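Local coordinates for armadillo repeat protein arm00016 (Synthetic construct, PDB 4D4E), which is a synthetic scaffold designed for modular peptide recognition, stacking near-identical helical repeats into an armadillo solenoid, at residues S141-L146 with V159-N164; S183-L188 with V201-N206; A108-I113 with E152-N157. One frame throughout, in Å; residues are numbered along the deposited sequence.

Contact 1 (S141-L146 with V159-N164)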
loop_
_atom_site.group_PDB
_atom_site.type_symbol
_atom_site.label_atom_id
_atom_site.label_comp_id
_atom_site.label_asym_id
_atom_site.label_seq_id
_atom_site.Cartn_x
_atom_site.Cartn_y
_atom_site.Cartn_z
ATOM N N SER A 141 4.214 -2.078 11.543
ATOM C CA SER A 141 4.025 -1.068 12.572
ATOM C C SER A 141 3.755 0.389 12.061
ATOM O O SER A 141 2.874 1.073 12.607
ATOM C CB SER A 141 5.194 -1.061 13.567
ATOM O OG SER A 141 4.910 -2.036 14.564
ATOM N N PRO A 142 4.547 0.871 11.075
ATOM C CA PRO A 142 4.299 2.241 10.648
ATOM C C PRO A 142 2.965 2.351 9.916
ATOM O O PRO A 142 2.301 3.400 10.018
ATOM C CB PRO A 142 5.466 2.544 9.685
ATOM C CG PRO A 142 6.059 1.249 9.337
ATOM C CD PRO A 142 5.847 0.393 10.578
ATOM N N LEU A 143 2.588 1.288 9.185
ATOM C CA LEU A 143 1.285 1.258 8.499
ATOM C C LEU A 143 0.165 1.339 9.516
ATOM O O LEU A 143 -0.791 2.104 9.317
ATOM C CB LEU A 143 1.120 0.019 7.601
ATOM C CG LEU A 143 1.902 -0.065 6.289
ATOM C CD1 LEU A 143 1.642 -1.393 5.552
ATOM C CD2 LEU A 143 1.470 1.086 5.366
ATOM N N VAL A 144 0.286 0.584 10.616
ATOM C CA VAL A 144 -0.757 0.598 11.635
ATOM C C VAL A 144 -0.919 2.031 12.198
ATOM O O VAL A 144 -2.059 2.505 12.441
ATOM C CB VAL A 144 -0.471 -0.474 12.711
ATOM C CG1 VAL A 144 -1.009 -0.104 14.120
ATOM C CG2 VAL A 144 -0.909 -1.858 12.203
ATOM N N LYS A 145 0.225 2.688 12.399
ATOM C CA LYS A 145 0.281 4.076 12.823
ATOM C C LYS A 145 -0.385 5.023 11.845
ATOM O O LYS A 145 -1.046 5.938 12.276
ATOM C CB LYS A 145 1.709 4.514 13.065
ATOM C CG LYS A 145 2.011 4.744 14.529
ATOM C CD LYS A 145 2.450 6.195 14.763
ATOM C CE LYS A 145 3.959 6.316 14.670
ATOM N NZ LYS A 145 4.434 5.346 13.643
ATOM N N LEU A 146 -0.248 4.791 10.536
ATOM C CA LEU A 146 -0.849 5.669 9.583
ATOM C C LEU A 146 -2.358 5.486 9.502
ATOM O O LEU A 146 -3.040 6.372 8.985
ATOM C CB LEU A 146 -0.190 5.562 8.223
ATOM C CG LEU A 146 1.312 5.862 8.221
ATOM C CD1 LEU A 146 1.856 5.390 6.902
ATOM C CD2 LEU A 146 1.514 7.365 8.389
ATOM N N VAL A 159 -5.220 1.824 4.806
ATOM C CA VAL A 159 -6.119 0.697 5.021
ATOM C C VAL A 159 -6.089 -0.222 3.844
ATOM O O VAL A 159 -6.254 -1.426 4.005
ATOM C CB VAL A 159 -7.612 1.056 5.231
ATOM C CG1 VAL A 159 -8.266 -0.004 6.125
ATOM C CG2 VAL A 159 -7.761 2.432 5.820
ATOM N N ALA A 160 -5.923 0.342 2.655
ATOM C CA ALA A 160 -5.835 -0.490 1.427
ATOM C C ALA A 160 -4.595 -1.422 1.525
ATOM O O ALA A 160 -4.645 -2.635 1.132
ATOM C CB ALA A 160 -5.765 0.412 0.162
ATOM N N ALA A 161 -3.510 -0.901 2.104
ATOM C CA ALA A 161 -2.300 -1.741 2.303
ATOM C C ALA A 161 -2.575 -2.821 3.349
ATOM O O ALA A 161 -2.179 -3.952 3.178
ATOM C CB ALA A 161 -1.090 -0.864 2.711
ATOM N N ILE A 162 -3.216 -2.452 4.458
ATOM C CA ILE A 162 -3.499 -3.399 5.517
ATOM C C ILE A 162 -4.484 -4.482 5.024
ATOM O O ILE A 162 -4.272 -5.663 5.270
ATOM C CB ILE A 162 -4.090 -2.725 6.763
ATOM C CG1 ILE A 162 -3.083 -1.758 7.433
ATOM C CG2 ILE A 162 -4.723 -3.790 7.722
ATOM C CD1 ILE A 162 -1.757 -2.344 7.887
ATOM N N ALA A 163 -5.540 -4.073 4.325
ATOM C CA ALA A 163 -6.464 -5.016 3.663
ATOM C C ALA A 163 -5.679 -6.024 2.773
ATOM O O ALA A 163 -5.910 -7.261 2.859
ATOM C CB ALA A 163 -7.542 -4.270 2.840
ATOM N N ASN A 164 -4.799 -5.501 1.912
ATOM C CA ASN A 164 -3.998 -6.350 1.009
ATOM C C ASN A 164 -3.111 -7.346 1.779
ATOM O O ASN A 164 -3.019 -8.506 1.418
ATOM C CB ASN A 164 -3.138 -5.535 0.055
ATOM C CG ASN A 164 -3.952 -4.751 -0.928
ATOM O OD1 ASN A 164 -5.133 -4.934 -0.978
ATOM N ND2 ASN A 164 -3.328 -3.858 -1.699
#

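Contact 2 (S183-L188 with V201-N206)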
loop_
_atom_site.group_PDB
_atom_site.type_symbol
_atom_site.label_atom_id
_atom_site.label_comp_id
_atom_site.label_asym_id
_atom_site.label_seq_id
_atom_site.Cartn_x
_atom_site.Cartn_y
_atom_site.Cartn_z
ATOM N N SER A 183 -7.912 -2.943 16.446
ATOM C CA SER A 183 -8.728 -1.839 16.977
ATOM C C SER A 183 -8.725 -0.602 16.042
ATOM O O SER A 183 -9.779 0.049 15.853
ATOM C CB SER A 183 -8.315 -1.492 18.409
ATOM O OG SER A 183 -7.556 -0.301 18.474
ATOM N N PRO A 184 -7.549 -0.270 15.447
ATOM C CA PRO A 184 -7.619 0.769 14.435
ATOM C C PRO A 184 -8.504 0.417 13.230
ATOM O O PRO A 184 -9.136 1.295 12.657
ATOM C CB PRO A 184 -6.152 0.961 14.026
ATOM C CG PRO A 184 -5.372 0.593 15.249
ATOM C CD PRO A 184 -6.153 -0.486 15.925
ATOM N N LEU A 185 -8.563 -0.858 12.857
ATOM C CA LEU A 185 -9.389 -1.275 11.717
ATOM C C LEU A 185 -10.883 -1.169 12.070
ATOM O O LEU A 185 -11.703 -0.816 11.194
ATOM C CB LEU A 185 -9.043 -2.700 11.305
ATOM C CG LEU A 185 -8.340 -3.095 10.004
ATOM C CD1 LEU A 185 -7.681 -2.017 9.104
ATOM C CD2 LEU A 185 -7.487 -4.383 10.142
ATOM N N VAL A 186 -11.220 -1.480 13.331
ATOM C CA VAL A 186 -12.597 -1.437 13.835
ATOM C C VAL A 186 -13.115 0.017 13.929
ATOM O O VAL A 186 -14.250 0.331 13.557
ATOM C CB VAL A 186 -12.726 -2.220 15.168
ATOM C CG1 VAL A 186 -13.994 -1.870 15.880
ATOM C CG2 VAL A 186 -12.759 -3.716 14.907
ATOM N N LYS A 187 -12.239 0.910 14.364
ATOM C CA LYS A 187 -12.463 2.359 14.355
ATOM C C LYS A 187 -12.753 2.921 12.912
ATOM O O LYS A 187 -13.714 3.642 12.700
ATOM C CB LYS A 187 -11.207 2.951 15.020
ATOM C CG LYS A 187 -11.161 4.426 15.368
ATOM C CD LYS A 187 -10.801 5.239 14.141
ATOM C CE LYS A 187 -9.729 6.286 14.419
ATOM N NZ LYS A 187 -10.322 7.570 14.854
ATOM N N LEU A 188 -11.960 2.499 11.925
ATOM C CA LEU A 188 -12.107 2.884 10.530
ATOM C C LEU A 188 -13.429 2.429 9.908
ATOM O O LEU A 188 -13.786 2.903 8.830
ATOM C CB LEU A 188 -10.949 2.308 9.706
ATOM C CG LEU A 188 -9.695 3.175 9.562
ATOM C CD1 LEU A 188 -9.723 4.409 10.448
ATOM C CD2 LEU A 188 -8.411 2.360 9.758
ATOM N N VAL A 201 -13.574 -2.937 5.995
ATOM C CA VAL A 201 -14.453 -4.074 5.999
ATOM C C VAL A 201 -13.741 -5.229 5.294
ATOM O O VAL A 201 -13.861 -6.369 5.682
ATOM C CB VAL A 201 -15.799 -3.780 5.274
ATOM C CG1 VAL A 201 -16.553 -5.069 5.029
ATOM C CG2 VAL A 201 -16.702 -2.829 6.087
ATOM N N ALA A 202 -13.086 -4.952 4.191
ATOM C CA ALA A 202 -12.389 -6.037 3.457
ATOM C C ALA A 202 -11.315 -6.700 4.359
ATOM O O ALA A 202 -11.234 -7.922 4.466
ATOM C CB ALA A 202 -11.728 -5.486 2.208
ATOM N N ALA A 203 -10.520 -5.867 5.022
ATOM C CA ALA A 203 -9.446 -6.357 5.901
ATOM C C ALA A 203 -10.008 -7.338 6.920
ATOM O O ALA A 203 -9.531 -8.434 7.062
ATOM C CB ALA A 203 -8.830 -5.179 6.632
ATOM N N ILE A 204 -11.072 -6.898 7.588
ATOM C CA ILE A 204 -11.739 -7.601 8.621
ATOM C C ILE A 204 -12.403 -8.873 8.096
ATOM O O ILE A 204 -12.255 -9.922 8.709
ATOM C CB ILE A 204 -12.692 -6.645 9.352
ATOM C CG1 ILE A 204 -11.864 -5.660 10.146
ATOM C CG2 ILE A 204 -13.703 -7.414 10.240
ATOM C CD1 ILE A 204 -12.710 -4.720 10.957
ATOM N N ALA A 205 -13.066 -8.811 6.952
ATOM C CA ALA A 205 -13.528 -10.054 6.308
ATOM C C ALA A 205 -12.387 -11.096 6.012
ATOM O O ALA A 205 -12.574 -12.303 6.172
ATOM C CB ALA A 205 -14.292 -9.722 5.042
ATOM N N ASN A 206 -11.220 -10.620 5.588
ATOM C CA ASN A 206 -10.039 -11.512 5.391
ATOM C C ASN A 206 -9.554 -12.220 6.659
ATOM O O ASN A 206 -9.239 -13.408 6.629
ATOM C CB ASN A 206 -8.855 -10.767 4.745
ATOM C CG ASN A 206 -9.125 -10.359 3.329
ATOM O OD1 ASN A 206 -9.663 -11.147 2.561
ATOM N ND2 ASN A 206 -8.713 -9.122 2.943
#

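Contact 3 (A108-I113 with E152-N157)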
loop_
_atom_site.group_PDB
_atom_site.type_symbol
_atom_site.label_atom_id
_atom_site.label_comp_id
_atom_site.label_asym_id
_atom_site.label_seq_id
_atom_site.Cartn_x
_atom_site.Cartn_y
_atom_site.Cartn_z
ATOM N N ALA A 108 8.986 13.894 6.255
ATOM C CA ALA A 108 8.381 15.155 6.685
ATOM C C ALA A 108 7.221 15.607 5.754
ATOM O O ALA A 108 6.460 16.454 6.174
ATOM C CB ALA A 108 9.421 16.277 6.846
ATOM N N SER A 109 7.087 15.056 4.527
ATOM C CA SER A 109 6.044 15.508 3.594
ATOM C C SER A 109 4.874 14.540 3.504
ATOM O O SER A 109 5.043 13.373 3.035
ATOM C CB SER A 109 6.646 15.757 2.197
ATOM O OG SER A 109 5.673 15.658 1.163
ATOM N N GLU A 110 3.686 15.006 3.913
ATOM C CA GLU A 110 2.472 14.199 3.784
ATOM C C GLU A 110 2.168 13.686 2.395
ATOM O O GLU A 110 1.601 12.602 2.239
ATOM C CB GLU A 110 1.229 14.886 4.357
ATOM C CG GLU A 110 0.775 14.224 5.660
ATOM C CD GLU A 110 -0.403 14.923 6.321
ATOM O OE1 GLU A 110 -1.545 14.738 5.840
ATOM O OE2 GLU A 110 -0.185 15.652 7.326
ATOM N N GLU A 111 2.517 14.472 1.384
ATOM C CA GLU A 111 2.368 14.053 0.009
ATOM C C GLU A 111 3.332 12.881 -0.319
ATOM O O GLU A 111 2.958 11.961 -1.075
ATOM C CB GLU A 111 2.639 15.287 -0.862
ATOM C CG GLU A 111 1.885 15.377 -2.148
ATOM C CD GLU A 111 0.388 15.299 -2.011
ATOM O OE1 GLU A 111 -0.189 16.035 -1.201
ATOM O OE2 GLU A 111 -0.221 14.498 -2.737
ATOM N N VAL A 112 4.560 12.889 0.252
ATOM C CA VAL A 112 5.501 11.773 0.029
ATOM C C VAL A 112 4.979 10.483 0.704
ATOM O O VAL A 112 4.983 9.407 0.078
ATOM C CB VAL A 112 6.986 12.089 0.420
ATOM C CG1 VAL A 112 7.822 10.815 0.419
ATOM C CG2 VAL A 112 7.675 13.107 -0.527
ATOM N N ILE A 113 4.469 10.615 1.933
ATOM C CA ILE A 113 3.925 9.489 2.705
ATOM C C ILE A 113 2.715 8.922 1.972
ATOM O O ILE A 113 2.568 7.704 1.849
ATOM C CB ILE A 113 3.540 9.948 4.129
ATOM C CG1 ILE A 113 4.778 10.388 4.899
ATOM C CG2 ILE A 113 2.752 8.858 4.865
ATOM C CD1 ILE A 113 4.508 10.860 6.325
ATOM N N GLU A 152 -6.904 12.037 5.330
ATOM C CA GLU A 152 -7.808 11.001 4.791
ATOM C C GLU A 152 -7.076 10.237 3.694
ATOM O O GLU A 152 -7.066 9.018 3.688
ATOM C CB GLU A 152 -9.140 11.564 4.217
ATOM C CG GLU A 152 -10.165 10.506 3.702
ATOM C CD GLU A 152 -10.028 10.063 2.216
ATOM O OE1 GLU A 152 -9.636 10.906 1.367
ATOM O OE2 GLU A 152 -10.312 8.870 1.869
ATOM N N GLU A 153 -6.483 10.948 2.748
ATOM C CA GLU A 153 -5.808 10.283 1.647
ATOM C C GLU A 153 -4.696 9.307 2.143
ATOM O O GLU A 153 -4.489 8.254 1.525
ATOM C CB GLU A 153 -5.233 11.322 0.677
ATOM C CG GLU A 153 -6.119 12.541 0.472
ATOM C CD GLU A 153 -5.599 13.435 -0.646
ATOM O OE1 GLU A 153 -5.397 12.916 -1.777
ATOM O OE2 GLU A 153 -5.388 14.650 -0.401
ATOM N N VAL A 154 -4.004 9.638 3.252
ATOM C CA VAL A 154 -3.018 8.720 3.822
ATOM C C VAL A 154 -3.744 7.510 4.446
ATOM O O VAL A 154 -3.446 6.391 4.098
ATOM C CB VAL A 154 -2.092 9.396 4.831
ATOM C CG1 VAL A 154 -1.197 8.348 5.460
ATOM C CG2 VAL A 154 -1.268 10.517 4.164
ATOM N N ILE A 155 -4.753 7.765 5.288
ATOM C CA ILE A 155 -5.594 6.707 5.838
ATOM C C ILE A 155 -6.178 5.815 4.775
ATOM O O ILE A 155 -5.982 4.631 4.822
ATOM C CB ILE A 155 -6.668 7.240 6.809
ATOM C CG1 ILE A 155 -5.960 7.835 8.045
ATOM C CG2 ILE A 155 -7.593 6.108 7.257
ATOM C CD1 ILE A 155 -6.907 8.461 9.044
ATOM N N LYS A 156 -6.778 6.386 3.748
ATOM C CA LYS A 156 -7.302 5.598 2.642
ATOM C C LYS A 156 -6.261 4.569 2.092
ATOM O O LYS A 156 -6.556 3.364 1.980
ATOM C CB LYS A 156 -7.769 6.564 1.545
ATOM C CG LYS A 156 -7.976 5.981 0.156
ATOM C CD LYS A 156 -9.167 5.045 0.080
ATOM C CE LYS A 156 -9.271 4.390 -1.302
ATOM N NZ LYS A 156 -10.018 5.228 -2.283
ATOM N N ASN A 157 -5.073 5.047 1.714
ATOM C CA ASN A 157 -4.029 4.167 1.131
ATOM C C ASN A 157 -3.518 3.149 2.204
ATOM O O ASN A 157 -3.241 1.984 1.878
ATOM C CB ASN A 157 -2.865 5.043 0.641
ATOM C CG ASN A 157 -3.191 5.842 -0.644
ATOM O OD1 ASN A 157 -3.975 5.416 -1.467
ATOM N ND2 ASN A 157 -2.532 6.956 -0.826
#

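Contact 1 (S141-L146 with V159-N164)
Leu-143 and Ile-162 mark the closest backbone approach of segments 141-146 and 159-164, their CA atoms 7.3 Å apart. The helical axes of the two segments come within 9.6 Å and run in steeply opposed directions, 133° between their N-to-C senses. At this separation the helices meet through a small set of apolar side chains, and together they bury 153 Å². Leu-143 points at the partner helix and works with two parts of its side chain. Its branched end sits over the methyl of Ala-161, with CD1 at 4.0 Å and CD2 at 4.2 Å from CB, so the fork straddles that one carbon. Lower down, CB of Leu-143 receives the delta methyl of Ile-162, whose CD1 stands 3.7 Å away. Ile-162 leaves its helix obliquely, with CG1 anti to the carbonyl carbon; rotation about CB-CG1 (chi2 -58°) folds CD1 back to the base of the leucine. The same CD1 grazes CG2 of Val-144 at 4.4 Å, a looser touch at the edge. Ile-120 and Ala-121 of helix 110-124 pack on Leu-143 and Ala-161 respectively, covering one side of the pair. From the same helix, the backbone O of Ala-121 accepts a hydrogen bond from Asn-164 ND2, tying the two long helices together beside the apolar patch. A short helix laid across a longer one through leucine, isoleucine and alanine, with a preceding long helix closing the core, is characteristic of the armadillo-repeat solenoid.

Contact 2 (S183-L188 with V201-N206)
Leu-185 lays its branched end over the methyl of Ala-203: CD2 comes to 3.8 Å of CB, CG to 4.0 Å and CD1 to 4.2 Å, so the whole fork, not a single methyl, rests on the alanine. This is the hydrophobic interior of the armadillo solenoid, where short helix 182-187 lies against long helix 194-208. The axes of 183-187 and 201-206 pass 9.8 Å apart with 134° between their directions, and 154 Å² is buried between the segments. The small side chain of Ala-203 probably lets the leucine come close to helix 194-208. Leu-185 is modelled in an unusual shape, with chi1 at -111° and chi2 at 12°, a strained, nearly eclipsed end with both methyls near the alanine. The same end also meets Val-159 and Ile-162 of helix 152-166, while Ile-207 adds a further apolar neighbour from helix 194-208; the leucine is thus embedded where three helices converge. Val-186, the next residue of the short helix, brings its CG2, anti to the carbonyl carbon, to 4.1 Å from CD1 of Ile-204, and the two side chains cross at about a right angle, a glancing touch between methyls. Ile-204 is stretched out, CD1 anti to CA, and its long arm spans most of the gap between the helices. That extended arm carries its terminal methyl to the foot of Leu-185, where CD1 is 4.2 Å from CB and, closest of all to this residue, 4.0 Å from the backbone O, an apolar methyl set against a carbonyl.

Contact 3 (A108-I113 with E152-N157)
Apolar contact comes first, between Ile-113 and Val-154, whose CA atoms are 7.1 Å apart. The gamma-2 methyl of Ile-113 touches CG1 of Val-154 at 4.0 Å, with the two side chains meeting at a slant. Val-154 is directed toward helix 110-124, and its rotamer, chi1 175°, splits the work between its methyls: CG1 faces the isoleucine, while CG2 turns to the first turn of helix 110-124. A second kind of contact arises there, between methyl and backbone. CG2 of Val-154 sits 4.0 Å from the carbonyl O of Glu-110, and the aliphatic CG of Glu-110 brushes the same methyl at 4.5 Å. Val-154 alone buries 63 Å² of the 123 Å² in the contact.

Capping bonds shape the helix start. Ser-109 holds the N-cap position, and its OG accepts from Val-112 N at 3.1 Å with an N-H...O angle of 153°, satisfying an amide in the first turn. Just ahead of helix 152-166, Ser-151 OG accepts a weak bond from Val-154 N.

Charge is the third element, at the solvent-exposed side. Glu-111 OE1 and Glu-153 OE2 are 5.4 Å apart, close enough that their like charges probably repel somewhat. Lys-114 forms long, weak ion pairs with both carboxylates and may soften this. Nearby, Asn-157 ND2 makes a weak hydrogen bond to the backbone O of Lys-114.

Two long helices, starting side by side and running in broadly the same direction, with beta-branched residues in contact beside charged side chains, are the stacking of one long helix on the next along an armadillo solenoid.

How the contacts relate
Helix 152-166 is the hub: its N-terminal turns serve contact 3 and its later turns contact 1, with centres 12 Å apart. Leu-146 joins them directly, touching both Ile-113 and Val-154. The segments of contacts 1 and 3 alternate along the chain, and both contacts close before contact 2 opens, 10 Å from contact 1 and about 19 Å from contact 3, centre to centre. Its helix crossing nearly matches that of contact 1, 42 residues on, although the leucine and isoleucine torsions differ. Contacts 1 and 2 each join a short helix to the long helix after it, whereas contact 3 links neighbouring long helices, together building one continuous core, consistent with a modular peptide-binding scaffold.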